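Local coordinates for protein separin (Saccharomyces cerevisiae, PDB 5U1T) that cleaves the cohesin subunit MCD1/SCC1 at the onset of anaphase as a caspase-like cysteine protease, and is held inactive by securin for most of the cell cycle, at residues A[915-919]-A[920-924]; A[928-931]-A[932-936]. One frame throughout, in Å; residues are numbered along the deposited sequence.

Interaction 1: residues A[915-919]-A[920-924]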
ATOM      1  N   LYS A 915      -7.888 -20.122 -23.309  1.00 59.30           N
ATOM      2  CA  LYS A 915      -9.235 -20.679 -23.382  1.00 58.43           C
ATOM      3  C   LYS A 915     -10.290 -19.586 -23.352  1.00 62.06           C
ATOM      4  O   LYS A 915     -10.062 -18.505 -22.794  1.00 59.87           O
ATOM      5  CB  LYS A 915      -9.496 -21.632 -22.227  1.00 52.75           C
ATOM      6  CG  LYS A 915      -8.677 -22.877 -22.271  1.00 57.25           C
ATOM      7  CD  LYS A 915      -8.949 -23.778 -21.101  1.00 68.88           C
ATOM      8  CE  LYS A 915      -8.092 -25.027 -21.245  1.00 74.70           C
ATOM      9  NZ  LYS A 915      -8.316 -25.940 -20.085  1.00 82.11           N
ATOM     10  N   ASP A 916     -11.437 -19.858 -23.969  1.00 56.18           N
ATOM     11  CA  ASP A 916     -12.609 -19.034 -23.745  1.00 55.51           C
ATOM     12  C   ASP A 916     -13.588 -19.911 -23.013  1.00 61.72           C
ATOM     13  O   ASP A 916     -13.621 -21.113 -23.219  1.00 59.92           O
ATOM     14  CB  ASP A 916     -13.212 -18.497 -25.044  1.00 66.31           C
ATOM     15  CG  ASP A 916     -13.736 -19.606 -25.971  1.00 59.83           C
ATOM     16  OD1 ASP A 916     -14.925 -19.983 -25.853  1.00 61.06           O
ATOM     17  OD2 ASP A 916     -12.954 -20.079 -26.823  1.00 59.53           O
ATOM     18  N   ILE A 917     -14.367 -19.318 -22.131  1.00 63.81           N
ATOM     19  CA  ILE A 917     -15.207 -20.112 -21.270  1.00 63.56           C
ATOM     20  C   ILE A 917     -16.645 -19.875 -21.640  1.00 67.08           C
ATOM     21  O   ILE A 917     -16.962 -19.049 -22.506  1.00 66.25           O
ATOM     22  CB  ILE A 917     -14.983 -19.782 -19.765  1.00 68.08           C
ATOM     23  CG1 ILE A 917     -15.427 -18.350 -19.426  1.00 66.73           C
ATOM     24  CG2 ILE A 917     -13.513 -19.994 -19.373  1.00 63.43           C
ATOM     25  CD1 ILE A 917     -14.746 -17.773 -18.164  1.00 63.22           C
ATOM     26  N   ASP A 918     -17.508 -20.625 -20.973  1.00 70.25           N
ATOM     27  CA  ASP A 918     -18.935 -20.500 -21.132  1.00 65.34           C
ATOM     28  C   ASP A 918     -19.337 -19.096 -20.707  1.00 66.59           C
ATOM     29  O   ASP A 918     -18.979 -18.652 -19.634  1.00 70.46           O
ATOM     30  CB  ASP A 918     -19.614 -21.570 -20.293  1.00 69.84           C
ATOM     31  CG  ASP A 918     -21.106 -21.598 -20.467  1.00 75.71           C
ATOM     32  OD1 ASP A 918     -21.691 -20.654 -21.047  1.00 76.94           O
ATOM     33  OD2 ASP A 918     -21.709 -22.584 -19.995  1.00 83.44           O
ATOM     34  N   ASP A 919     -20.067 -18.397 -21.566  1.00 73.09           N
ATOM     35  CA  ASP A 919     -20.459 -17.010 -21.309  1.00 71.24           C
ATOM     36  C   ASP A 919     -21.265 -16.875 -20.023  1.00 73.81           C
ATOM     37  O   ASP A 919     -21.114 -15.897 -19.277  1.00 77.42           O
ATOM     38  CB  ASP A 919     -21.262 -16.449 -22.496  1.00 72.50           C
ATOM     39  CG  ASP A 919     -20.391 -16.181 -23.724  1.00 76.24           C
ATOM     40  OD1 ASP A 919     -19.143 -16.234 -23.603  1.00 70.65           O
ATOM     41  OD2 ASP A 919     -20.957 -15.890 -24.809  1.00 82.38           O
ATOM     42  N   SER A 920     -22.095 -17.874 -19.750  1.00 70.53           N
ATOM     43  CA  SER A 920     -22.941 -17.864 -18.558  1.00 77.67           C
ATOM     44  C   SER A 920     -22.156 -17.931 -17.239  1.00 79.70           C
ATOM     45  O   SER A 920     -22.677 -17.561 -16.187  1.00 75.67           O
ATOM     46  CB  SER A 920     -23.931 -19.028 -18.614  1.00 76.28           C
ATOM     47  OG  SER A 920     -23.246 -20.265 -18.494  1.00 78.69           O
ATOM     48  N   ILE A 921     -20.912 -18.401 -17.294  1.00 76.51           N
ATOM     49  CA  ILE A 921     -20.106 -18.555 -16.089  1.00 67.69           C
ATOM     50  C   ILE A 921     -18.916 -17.595 -16.067  1.00 74.54           C
ATOM     51  O   ILE A 921     -18.039 -17.688 -15.196  1.00 75.48           O
ATOM     52  CB  ILE A 921     -19.598 -20.001 -15.947  1.00 66.59           C
ATOM     53  CG1 ILE A 921     -18.592 -20.343 -17.049  1.00 69.91           C
ATOM     54  CG2 ILE A 921     -20.760 -20.966 -15.967  1.00 64.95           C
ATOM     55  CD1 ILE A 921     -17.940 -21.706 -16.880  1.00 67.04           C
ATOM     56  N   CYS A 922     -18.892 -16.670 -17.024  1.00 68.08           N
ATOM     57  CA  CYS A 922     -17.830 -15.673 -17.106  1.00 67.61           C
ATOM     58  C   CYS A 922     -18.286 -14.379 -16.453  1.00 72.43           C
ATOM     59  O   CYS A 922     -19.399 -13.929 -16.696  1.00 75.22           O
ATOM     60  CB  CYS A 922     -17.441 -15.414 -18.571  1.00 74.95           C
ATOM     61  SG  CYS A 922     -15.967 -14.382 -18.816  1.00 68.65           S
ATOM     62  N   LEU A 923     -17.443 -13.783 -15.617  1.00 72.37           N
ATOM     63  CA  LEU A 923     -17.766 -12.479 -15.036  1.00 65.68           C
ATOM     64  C   LEU A 923     -17.895 -11.433 -16.136  1.00 71.59           C
ATOM     65  O   LEU A 923     -17.052 -11.397 -17.032  1.00 75.29           O
ATOM     66  CB  LEU A 923     -16.689 -12.042 -14.040  1.00 65.93           C
ATOM     67  CG  LEU A 923     -16.611 -12.693 -12.663  1.00 63.19           C
ATOM     68  CD1 LEU A 923     -15.259 -12.410 -12.054  1.00 62.63           C
ATOM     69  CD2 LEU A 923     -17.706 -12.152 -11.776  1.00 60.00           C
ATOM     70  N   SER A 924     -18.926 -10.584 -16.061  1.00 73.89           N
ATOM     71  CA  SER A 924     -19.095  -9.452 -16.997  1.00 69.90           C
ATOM     72  C   SER A 924     -17.782  -8.708 -17.248  1.00 74.61           C
ATOM     73  O   SER A 924     -17.458  -8.356 -18.383  1.00 76.98           O
ATOM     74  CB  SER A 924     -20.131  -8.455 -16.477  1.00 70.41           C
ATOM     75  OG  SER A 924     -21.369  -9.086 -16.217  1.00 76.34           O
TER
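D918 turns its carboxylate to the backbone N-H of S920, closing an Asx turn. OD1 of D918 accepts the backbone N of S920 at 3.1 Å, the donor standing 54° out of the carboxylate plane. With CG trans to the backbone N (chi1 -176°), the D918 carboxylate swings toward the residues that follow. The same OD1 takes a second, weak bond from S920 OG at 3.0 Å, so one carboxylate oxygen is held mainly by the main-chain N-H, with the hydroxyl as a weak second partner. Two main-chain bonds continue the turn: I921 N reaches D918 O at 3.0 Å, and C922 N reaches D919 O at 3.3 Å. Both span three residues, the spacing of a 3-10 turn. Apolar atoms pack against this polar frame. CG1 of I921 lies 3.6 Å from CB of D918, while CD1 of I917 lies against C922, 3.6 Å from its CB and 3.7 Å from its SG. An alanine in place of I917 would probably leave C922 without this aliphatic cover and open a gap between the turn and L911 and F904. In the second shell, the backbone N of I917 is hydrogen-bonded to N930 OD1, and D919 makes a salt bridge with R934; both bonds tie the loop to helix 927-946. The turn sits in the loop joining helix 905-912 to helix 927-946: I917 and I921 rest on the former, D919 and C922 on the latter.

Interaction 2: residues A[928-931]-A[932-936]; sequences PKNV and INRVH
N930 and R934 meet one helical turn apart, each with CG trans to its own backbone N; in R934 (chi1 175°) a bend at chi3, -61°, then folds the guanidinium back beside N930. NH1 of R934 comes within 3.7 Å of ND2 of N930, and the amide and guanidinium planes are turned 71° apart. Both atoms are donors, so the pair is a packing contact and not a hydrogen bond, the amide meeting the guanidinium obliquely, and each group is fixed by other partners: N930 OD1 by the backbone N of I917, the guanidinium by salt bridges to D919 and, through NE, D916. N933 folds its amide back along the helix, with CG 3.4 Å from K929 O, while its ND2 is bound by the carbonyls of K915 and L911. V931 and V935 meet loosely, CG1 to CG2 at 4.5 Å. Beneath the side chains the main chain is regular. V935 N bonds V931 O at 2.9 Å, nearly straight, and N933 N bonds K929 O at 3.0 Å. This i to i+4 pattern is that of an alpha-helix whose N930, N933 and R934 side bonds the loop 915-919, while V935 packs on helices 1012-1028 and 1036-1054.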
ATOM      1  N   PRO A 928     -14.713  -9.363 -22.157  1.00 63.34           N
ATOM      2  CA  PRO A 928     -13.924  -9.055 -23.359  1.00 55.81           C
ATOM      3  C   PRO A 928     -12.712  -9.961 -23.563  1.00 59.83           C
ATOM      4  O   PRO A 928     -12.365 -10.217 -24.710  1.00 66.51           O
ATOM      5  CB  PRO A 928     -13.471  -7.607 -23.124  1.00 56.21           C
ATOM      6  CG  PRO A 928     -14.495  -7.028 -22.209  1.00 62.26           C
ATOM      7  CD  PRO A 928     -14.893  -8.170 -21.301  1.00 62.57           C
ATOM      8  N   LYS A 929     -12.059 -10.413 -22.498  1.00 63.89           N
ATOM      9  CA  LYS A 929     -10.916 -11.303 -22.672  1.00 64.46           C
ATOM     10  C   LYS A 929     -11.478 -12.594 -23.220  1.00 61.74           C
ATOM     11  O   LYS A 929     -10.873 -13.242 -24.065  1.00 62.92           O
ATOM     12  CB  LYS A 929     -10.143 -11.548 -21.360  1.00 59.26           C
ATOM     13  CG  LYS A 929      -8.779 -12.247 -21.552  1.00 58.91           C
ATOM     14  CD  LYS A 929      -7.995 -12.378 -20.227  1.00 69.82           C
ATOM     15  CE  LYS A 929      -6.445 -12.241 -20.387  1.00 69.56           C
ATOM     16  NZ  LYS A 929      -5.884 -10.819 -20.288  1.00 78.73           N
ATOM     17  N   ASN A 930     -12.664 -12.941 -22.740  1.00 59.13           N
ATOM     18  CA  ASN A 930     -13.331 -14.166 -23.145  1.00 62.80           C
ATOM     19  C   ASN A 930     -13.544 -14.228 -24.668  1.00 64.07           C
ATOM     20  O   ASN A 930     -13.077 -15.162 -25.332  1.00 59.65           O
ATOM     21  CB  ASN A 930     -14.670 -14.299 -22.409  1.00 55.14           C
ATOM     22  CG  ASN A 930     -15.223 -15.707 -22.454  1.00 58.07           C
ATOM     23  OD1 ASN A 930     -14.483 -16.674 -22.622  1.00 56.70           O
ATOM     24  ND2 ASN A 930     -16.530 -15.829 -22.298  1.00 61.32           N
ATOM     25  N   VAL A 931     -14.235 -13.224 -25.208  1.00 61.24           N
ATOM     26  CA  VAL A 931     -14.541 -13.174 -26.639  1.00 62.93           C
ATOM     27  C   VAL A 931     -13.277 -13.109 -27.501  1.00 59.57           C
ATOM     28  O   VAL A 931     -13.169 -13.808 -28.499  1.00 59.29           O
ATOM     29  CB  VAL A 931     -15.447 -11.978 -26.976  1.00 54.73           C
ATOM     30  CG1 VAL A 931     -15.630 -11.857 -28.485  1.00 56.58           C
ATOM     31  CG2 VAL A 931     -16.786 -12.131 -26.283  1.00 58.02           C
ATOM     32  N   ILE A 932     -12.320 -12.280 -27.103  1.00 60.20           N
ATOM     33  CA  ILE A 932     -11.037 -12.204 -27.791  1.00 58.22           C
ATOM     34  C   ILE A 932     -10.391 -13.573 -27.881  1.00 59.86           C
ATOM     35  O   ILE A 932      -9.848 -13.950 -28.907  1.00 62.89           O
ATOM     36  CB  ILE A 932     -10.087 -11.222 -27.080  1.00 59.11           C
ATOM     37  CG1 ILE A 932     -10.464  -9.817 -27.481  1.00 60.56           C
ATOM     38  CG2 ILE A 932      -8.641 -11.441 -27.495  1.00 56.29           C
ATOM     39  CD1 ILE A 932     -10.479  -9.676 -28.993  1.00 67.31           C
ATOM     40  N   ASN A 933     -10.456 -14.321 -26.794  1.00 58.87           N
ATOM     41  CA  ASN A 933      -9.925 -15.661 -26.809  1.00 58.25           C
ATOM     42  C   ASN A 933     -10.720 -16.557 -27.741  1.00 62.00           C
ATOM     43  O   ASN A 933     -10.153 -17.404 -28.421  1.00 60.53           O
ATOM     44  CB  ASN A 933      -9.920 -16.233 -25.403  1.00 54.17           C
ATOM     45  CG  ASN A 933      -8.731 -15.774 -24.607  1.00 57.50           C
ATOM     46  OD1 ASN A 933      -7.972 -14.909 -25.052  1.00 57.10           O
ATOM     47  ND2 ASN A 933      -8.552 -16.350 -23.424  1.00 57.36           N
ATOM     48  N   ARG A 934     -12.035 -16.370 -27.751  1.00 60.19           N
ATOM     49  CA  ARG A 934     -12.928 -17.197 -28.549  1.00 62.05           C
ATOM     50  C   ARG A 934     -12.611 -17.029 -30.029  1.00 61.05           C
ATOM     51  O   ARG A 934     -12.440 -18.012 -30.748  1.00 59.46           O
ATOM     52  CB  ARG A 934     -14.384 -16.839 -28.254  1.00 59.27           C
ATOM     53  CG  ARG A 934     -15.393 -17.545 -29.122  1.00 59.20           C
ATOM     54  CD  ARG A 934     -16.780 -17.384 -28.548  1.00 55.48           C
ATOM     55  NE  ARG A 934     -16.830 -17.981 -27.225  1.00 67.14           N
ATOM     56  CZ  ARG A 934     -17.584 -17.530 -26.225  1.00 70.27           C
ATOM     57  NH1 ARG A 934     -17.558 -18.134 -25.038  1.00 66.16           N
ATOM     58  NH2 ARG A 934     -18.364 -16.468 -26.417  1.00 73.63           N
ATOM     59  N   VAL A 935     -12.511 -15.771 -30.458  1.00 59.39           N
ATOM     60  CA  VAL A 935     -12.077 -15.417 -31.805  1.00 60.29           C
ATOM     61  C   VAL A 935     -10.830 -16.182 -32.204  1.00 60.55           C
ATOM     62  O   VAL A 935     -10.834 -16.864 -33.211  1.00 60.83           O
ATOM     63  CB  VAL A 935     -11.808 -13.905 -31.945  1.00 55.75           C
ATOM     64  CG1 VAL A 935     -10.986 -13.624 -33.192  1.00 58.96           C
ATOM     65  CG2 VAL A 935     -13.119 -13.135 -31.979  1.00 56.10           C
ATOM     66  N   HIS A 936      -9.770 -16.094 -31.414  1.00 59.75           N
ATOM     67  CA  HIS A 936      -8.542 -16.812 -31.751  1.00 62.96           C
ATOM     68  C   HIS A 936      -8.735 -18.333 -31.736  1.00 58.44           C
ATOM     69  O   HIS A 936      -8.185 -19.047 -32.571  1.00 64.26           O
ATOM     70  CB  HIS A 936      -7.402 -16.406 -30.810  1.00 59.47           C
ATOM     71  CG  HIS A 936      -7.020 -14.962 -30.929  1.00 64.96           C
ATOM     72  ND1 HIS A 936      -6.160 -14.497 -31.901  1.00 64.40           N
ATOM     73  CD2 HIS A 936      -7.399 -13.876 -30.212  1.00 61.83           C
ATOM     74  CE1 HIS A 936      -6.015 -13.190 -31.770  1.00 65.87           C
ATOM     75  NE2 HIS A 936      -6.765 -12.787 -30.760  1.00 66.27           N
TER

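Interactions 1 and 2 are consecutive along the chain and touch each other, their centres about 10 Å apart. The first is a surface contact in a connecting loop, where a carboxylate and three-residue bonds shape an irregular backbone; the second is partly buried on helix 927-946, where regular four-residue bonds do that work and side chains are left to bind outward. The loop supplies carboxylates and main-chain groups, the helix amides and a guanidinium, so the chemistry of one complements that of the other. Both lie away from the cysteine assigned by similarity as the active site, and the bonds between the two join the loop to the helix it leads into.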